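Local coordinates for protein amino Transferase (Eubacterium rectale, PDB 3ELE) that probably transfers amino groups between amino acids and keto acids with the help of pyridoxal-5'-phosphate, as class I and II aminotransferases do, at residues A[71-75]-A[76-80]; A[287-290]-A[291-294]; A[378-381]-A[382-385]. All coordinates share one frame; numbering follows the deposited sequence. Where two conformers were deposited one is given.

In the fold
Contacts 1 and 2 form one neighbourhood and contact 3 lies well away from it. The centres of 71-80 and 287-294 are about 8 Å apart, and the two contacts are tied directly: Asp78 OD2 makes a salt bridge to Lys294 NZ at 2.7 Å, and Asp78 N probably donates to Gln293 OE1 at 2.8 Å. Both touch the second subunit. Tyr72 of contact 1 reaches the phosphate of a pyridoxal-5'-phosphate also hydrogen-bonded by that subunit, so this region helps complete a site at the dimer interface. Contact 3, at the start of helix 379-396, has its centre about 44 Å from contact 1 and 37 Å from contact 2, touching neither.

Contact 1. Residues A[71-75]-A[76-80]; sequences GYTSA and QGDVE. With PLP (pyridoxal-5'-phosphate), chain H.
Ser74 and Gly77 close a type I beta turn that leads into helix 79-93; beside it the Thr73 and Asp78 side chains cross, while Tyr72 leads away from the turn. Gly77 N donates to Ser74 O at 3.1 Å and makes a second, weak bond to Ser74 OG. That hydroxyl is folded back over the turn because it sits between the backbone N and the carbonyl carbon (chi1 61°). Ser74 O is gripped twice, since Thr73 OG1 also donates to it at 3.0 Å. The backbone angles of Gly77 suit glycine, since a CB there would run into the carbonyl oxygen of Gln76.

Thr73 and Asp78 meet at about a right angle: Asp78 OD1 lies 3.2 Å from the methyl Thr73 CG2, and a water donates to Asp78 OD1 at 2.7 Å and accepts from Ser74 N. The other carboxylate oxygen, OD2, forms a salt bridge with Lys294, while Thr73 OG1 is also bonded to Gln293.

Tyr72 heads the other way. Its OH donates to O2P of pyridoxal-5'-phosphate at 2.6 Å, with that oxygen in the plane of the ring at its edge. The same cofactor is also hydrogen-bonded by Ser245, Ser247, Ala108 and Ala109 of the second subunit. A phenol hydroxyl from one chain thus joins groups of the other in holding one cofactor, so the site is shared across the dimer.

Contact 2. Residues A[287-290]-A[291-294]; sequences CAPS and LFQK
Gln293 reaches back over the N-terminal turn of helix 290-296 to the loop residue Ala288, while Pro289 occupies the N-cap position. From CB outward, Gln293 turns back toward the loop. CB lies 3.6 Å from Ser290 O; CG, anti to the carbonyl carbon (chi1 -68°), lies 3.5 Å from Pro289 O and near the methyl of Ala288. The chain stays extended beyond CG, bringing CD beside Ala288. NE2 then donates to Ala288 O at 2.9 Å with an N-H...O angle of 161°. The acceptor is in the plane of the Gln293 amide, whereas NE2 stands above the carbonyl plane of Ala288. The amide is fixed from both ends, because NE2 also bonds Thr73 OG1 and OE1 accepts from Asp78 N, joining this buried helix start to the 71-80 turn.

The backbone follows the usual helical pattern, Gln293 N to Pro289 O and Lys294 N to Ser290 O. Lys294 lays its aliphatic chain past Ser290 O and bends at its end, with CE 3.3 Å from Ser290 OG; its ammonium is paired with Asp78, and the serine hydroxyl is bonded to Leu69 O. Across the dimer interface, Leu291 and Phe292 pack on Phe292 and Leu291 of the second subunit. Within the chain, Pro289 CB approaches the edge of the Phe292 ring in its plane, 3.6 Å from CD2.

Contact 3. Residues A[378-381]-A[382-385]; sequences DREM and IKHS
Arg379 and Lys383, one turn apart at the N-capped start of helix 379-396, cross obliquely, with Lys383 CE over one face of the guanidinium, 3.0 Å above its plane and offset toward the rim. Lys383 NZ is only 3.1 Å from Arg379 NH1, an approach of like charges. Glu380 probably offsets it, its OE2 forming a long, weak salt bridge to Arg379 NH1 at 3.5 Å, while its OE1 lies 4.3 Å from Lys383 NZ. Replacing Arg379 by an alanine would probably leave Glu380 OE2 without its guanidinium mate and strip the cover from Lys383 CE. The extended arginine chain, with CG anti to the backbone N (chi1 -178°), carries the guanidinium out to that meeting. This helix start packs on helix 306-323 through Arg379, Ile382 and Lys383, and on strand 38-39 through Ser385.

Further along, Glu380 O accepts from His384 N at 3.0 Å. At the N-cap, Asp378 OD1, through its anti lone pair, accepts from Glu380 N. At the far end of the segment, Ser385 OG donates to Ile382 O at 2.6 Å.

Contact 1. Residues A[71-75]-A[76-80]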
# COMPACT_ATOMS: atom_id res chain seq x y z
N GLY A 71 1.77 -12.70 10.63
CA GLY A 71 2.89 -11.84 10.95
C GLY A 71 3.48 -11.11 9.77
O GLY A 71 3.17 -11.43 8.63
N TYR A 72 4.32 -10.12 10.05
CA TYR A 72 5.04 -9.41 8.98
C TYR A 72 5.94 -10.42 8.25
O TYR A 72 6.54 -11.29 8.88
CB TYR A 72 6.01 -8.34 9.51
CG TYR A 72 5.43 -7.17 10.27
CD1 TYR A 72 4.63 -6.24 9.62
CD2 TYR A 72 5.73 -6.97 11.62
CE1 TYR A 72 4.09 -5.13 10.30
CE2 TYR A 72 5.19 -5.85 12.33
CZ TYR A 72 4.38 -4.93 11.64
OH TYR A 72 3.85 -3.83 12.27
N THR A 73 5.98 -10.30 6.92
CA THR A 73 6.95 -11.03 6.11
C THR A 73 8.11 -9.99 6.02
O THR A 73 8.00 -8.88 6.54
CB THR A 73 6.39 -11.35 4.70
OG1 THR A 73 6.10 -10.14 3.98
CG2 THR A 73 5.10 -12.19 4.79
N SER A 74 9.21 -10.34 5.35
CA SER A 74 10.25 -9.35 5.04
C SER A 74 9.62 -8.29 4.10
O SER A 74 8.52 -8.51 3.52
CB SER A 74 11.42 -10.02 4.33
OG SER A 74 10.97 -10.60 3.10
N ALA A 75 10.29 -7.15 3.95
CA ALA A 75 9.82 -6.06 3.07
C ALA A 75 9.50 -6.53 1.64
O ALA A 75 8.45 -6.19 1.08
CB ALA A 75 10.84 -4.93 3.01
N GLN A 76 10.41 -7.33 1.08
CA GLN A 76 10.30 -7.87 -0.26
C GLN A 76 9.37 -9.06 -0.42
O GLN A 76 9.07 -9.41 -1.54
CB GLN A 76 11.69 -8.20 -0.87
CG GLN A 76 12.51 -9.36 -0.25
CD GLN A 76 13.42 -8.94 0.90
OE1 GLN A 76 13.05 -8.12 1.74
NE2 GLN A 76 14.60 -9.53 0.95
N GLY A 77 8.94 -9.67 0.69
CA GLY A 77 8.01 -10.79 0.73
C GLY A 77 8.70 -12.07 1.13
O GLY A 77 9.93 -12.14 1.08
N ASP A 78 7.91 -13.08 1.52
CA ASP A 78 8.42 -14.40 1.87
C ASP A 78 9.27 -14.96 0.73
O ASP A 78 8.88 -14.88 -0.45
CB ASP A 78 7.28 -15.43 2.08
CG ASP A 78 6.54 -15.28 3.40
OD1 ASP A 78 7.07 -14.69 4.36
OD2 ASP A 78 5.40 -15.83 3.49
N VAL A 79 10.40 -15.57 1.08
CA VAL A 79 11.28 -16.21 0.09
C VAL A 79 10.54 -17.37 -0.61
O VAL A 79 10.75 -17.59 -1.78
CB VAL A 79 12.64 -16.66 0.72
CG1 VAL A 79 12.44 -17.82 1.72
CG2 VAL A 79 13.64 -17.04 -0.35
N GLU A 80 9.65 -18.05 0.10
CA GLU A 80 8.85 -19.17 -0.44
C GLU A 80 7.86 -18.71 -1.52
O GLU A 80 7.62 -19.43 -2.50
CB GLU A 80 8.12 -19.94 0.66
CG GLU A 80 9.04 -20.65 1.67
CD GLU A 80 9.51 -19.78 2.86
OE1 GLU A 80 9.14 -18.58 3.01
OE2 GLU A 80 10.27 -20.35 3.67
N1 PLP H . 3.58 3.26 14.85
C2 PLP H . 4.40 2.70 15.84
C2A PLP H . 4.75 3.51 17.02
C3 PLP H . 4.84 1.37 15.70
O3 PLP H . 5.61 0.81 16.68
C4 PLP H . 4.48 0.63 14.56
C4A PLP H . 5.04 -0.77 14.40
O4A PLP H . 5.96 -0.98 13.60
C5 PLP H . 3.65 1.23 13.57
C6 PLP H . 3.21 2.57 13.72
C5A PLP H . 3.23 0.52 12.30
O4P PLP H . 2.13 -0.34 12.43
P PLP H . 1.56 -1.01 11.06
O1P PLP H . 0.08 -1.25 11.17
O2P PLP H . 2.27 -2.31 10.87
O3P PLP H . 1.85 -0.13 9.88
O HOH W 1 9.19 -13.24 5.14

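Contact 2. Residues A[287-290]-A[291-294]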
# COMPACT_ATOMS: atom_id res chain seq x y z
N CYS A 287 4.81 -4.70 3.87
CA CYS A 287 4.87 -5.96 3.14
C CYS A 287 3.51 -6.25 2.49
O CYS A 287 2.51 -5.69 2.92
CB CYS A 287 5.23 -7.14 4.05
SG CYS A 287 4.03 -7.57 5.35
N ALA A 288 3.50 -7.12 1.47
CA ALA A 288 2.25 -7.56 0.84
C ALA A 288 1.49 -8.38 1.87
O ALA A 288 2.12 -8.94 2.77
CB ALA A 288 2.53 -8.41 -0.40
N PRO A 289 0.13 -8.45 1.75
CA PRO A 289 -0.62 -9.21 2.74
C PRO A 289 -0.15 -10.67 2.88
O PRO A 289 -0.16 -11.45 1.91
CB PRO A 289 -2.06 -9.09 2.25
CG PRO A 289 -2.08 -7.85 1.47
CD PRO A 289 -0.78 -7.86 0.75
N SER A 290 0.26 -11.00 4.09
CA SER A 290 0.88 -12.29 4.43
C SER A 290 0.01 -13.51 4.06
O SER A 290 0.53 -14.47 3.51
CB SER A 290 1.23 -12.30 5.92
OG SER A 290 2.01 -13.43 6.26
N LEU A 291 -1.29 -13.43 4.33
CA LEU A 291 -2.24 -14.53 4.00
C LEU A 291 -2.19 -14.83 2.50
O LEU A 291 -2.10 -16.00 2.10
CB LEU A 291 -3.68 -14.18 4.44
CG LEU A 291 -4.83 -15.07 3.97
CD1 LEU A 291 -4.58 -16.46 4.48
CD2 LEU A 291 -6.18 -14.55 4.45
N PHE A 292 -2.20 -13.76 1.70
CA PHE A 292 -2.17 -13.86 0.23
C PHE A 292 -0.81 -14.28 -0.32
O PHE A 292 -0.77 -15.03 -1.29
CB PHE A 292 -2.77 -12.62 -0.44
CG PHE A 292 -4.19 -12.36 -0.01
CD1 PHE A 292 -5.20 -13.27 -0.32
CD2 PHE A 292 -4.53 -11.25 0.73
CE1 PHE A 292 -6.52 -13.05 0.12
CE2 PHE A 292 -5.85 -11.03 1.16
CZ PHE A 292 -6.82 -11.92 0.86
N GLN A 293 0.29 -13.84 0.29
CA GLN A 293 1.63 -14.32 -0.10
C GLN A 293 1.73 -15.84 0.05
O GLN A 293 2.20 -16.51 -0.85
CB GLN A 293 2.75 -13.70 0.73
CG GLN A 293 2.98 -12.21 0.50
CD GLN A 293 4.30 -11.74 1.09
OE1 GLN A 293 5.33 -12.35 0.84
NE2 GLN A 293 4.28 -10.64 1.85
N LYS A 294 1.28 -16.35 1.20
CA LYS A 294 1.32 -17.78 1.50
C LYS A 294 0.37 -18.57 0.58
O LYS A 294 0.72 -19.66 0.13
CB LYS A 294 1.10 -18.06 3.00
CG LYS A 294 2.19 -17.35 3.86
CD LYS A 294 2.11 -17.69 5.33
CE LYS A 294 2.70 -16.61 6.23
NZ LYS A 294 4.02 -16.06 5.82

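Contact 3. Residues A[378-381]-A[382-385]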
# COMPACT_ATOMS: atom_id res chain seq x y z
N ASP A 378 -22.30 -9.52 -17.87
CA ASP A 378 -23.14 -10.68 -18.00
C ASP A 378 -23.40 -10.97 -19.48
O ASP A 378 -23.80 -10.07 -20.23
CB ASP A 378 -24.46 -10.46 -17.26
CG ASP A 378 -25.19 -11.75 -16.95
OD1 ASP A 378 -25.52 -12.53 -17.87
OD2 ASP A 378 -25.46 -11.96 -15.74
N ARG A 379 -23.19 -12.22 -19.89
CA ARG A 379 -23.39 -12.68 -21.27
C ARG A 379 -24.79 -12.34 -21.81
O ARG A 379 -24.90 -11.86 -22.94
CB ARG A 379 -23.12 -14.19 -21.37
CG ARG A 379 -23.25 -14.77 -22.78
CD ARG A 379 -22.77 -16.23 -22.89
NE ARG A 379 -22.94 -16.70 -24.27
CZ ARG A 379 -24.05 -17.24 -24.78
NH1 ARG A 379 -25.16 -17.44 -24.05
NH2 ARG A 379 -24.05 -17.60 -26.08
N GLU A 380 -25.83 -12.56 -21.00
CA GLU A 380 -27.21 -12.29 -21.43
C GLU A 380 -27.48 -10.79 -21.65
O GLU A 380 -28.29 -10.45 -22.52
CB GLU A 380 -28.25 -12.91 -20.47
CG GLU A 380 -28.01 -14.40 -20.10
CD GLU A 380 -27.65 -15.29 -21.29
OE1 GLU A 380 -28.51 -15.50 -22.17
OE2 GLU A 380 -26.51 -15.80 -21.32
N MSE A 381 -26.80 -9.92 -20.88
CA MSE A 381 -26.93 -8.47 -21.04
C MSE A 381 -26.39 -8.07 -22.42
O MSE A 381 -26.98 -7.21 -23.08
CB MSE A 381 -26.22 -7.72 -19.89
CG MSE A 381 -26.32 -6.20 -19.96
SE MSE A 381 -25.04 -5.43 -21.23
CE MSE A 381 -23.46 -5.17 -20.11
N ILE A 382 -25.28 -8.69 -22.86
CA ILE A 382 -24.70 -8.42 -24.20
C ILE A 382 -25.74 -8.71 -25.31
O ILE A 382 -25.92 -7.90 -26.21
CB ILE A 382 -23.39 -9.22 -24.51
CG1 ILE A 382 -22.29 -8.87 -23.51
CG2 ILE A 382 -22.89 -8.90 -25.92
CD1 ILE A 382 -20.97 -9.60 -23.78
N LYS A 383 -26.44 -9.84 -25.20
CA LYS A 383 -27.50 -10.21 -26.18
C LYS A 383 -28.70 -9.27 -26.12
O LYS A 383 -29.21 -8.85 -27.17
CB LYS A 383 -28.00 -11.65 -25.96
CG LYS A 383 -26.93 -12.72 -26.06
CD LYS A 383 -27.56 -14.08 -26.00
CE LYS A 383 -26.55 -15.18 -26.08
NZ LYS A 383 -27.25 -16.49 -26.14
N HIS A 384 -29.12 -8.91 -24.90
CA HIS A 384 -30.28 -8.01 -24.71
C HIS A 384 -29.95 -6.56 -25.13
O HIS A 384 -30.84 -5.78 -25.44
CB HIS A 384 -30.85 -8.02 -23.27
CG HIS A 384 -31.19 -9.39 -22.77
ND1 HIS A 384 -30.86 -9.83 -21.50
CD2 HIS A 384 -31.75 -10.45 -23.39
CE1 HIS A 384 -31.25 -11.08 -21.35
NE2 HIS A 384 -31.80 -11.48 -22.48
N SER A 385 -28.66 -6.21 -25.17
CA SER A 385 -28.22 -4.87 -25.60
C SER A 385 -28.30 -4.61 -27.11
O SER A 385 -28.31 -3.43 -27.51
CB SER A 385 -26.79 -4.61 -25.17
OG SER A 385 -25.85 -5.35 -25.95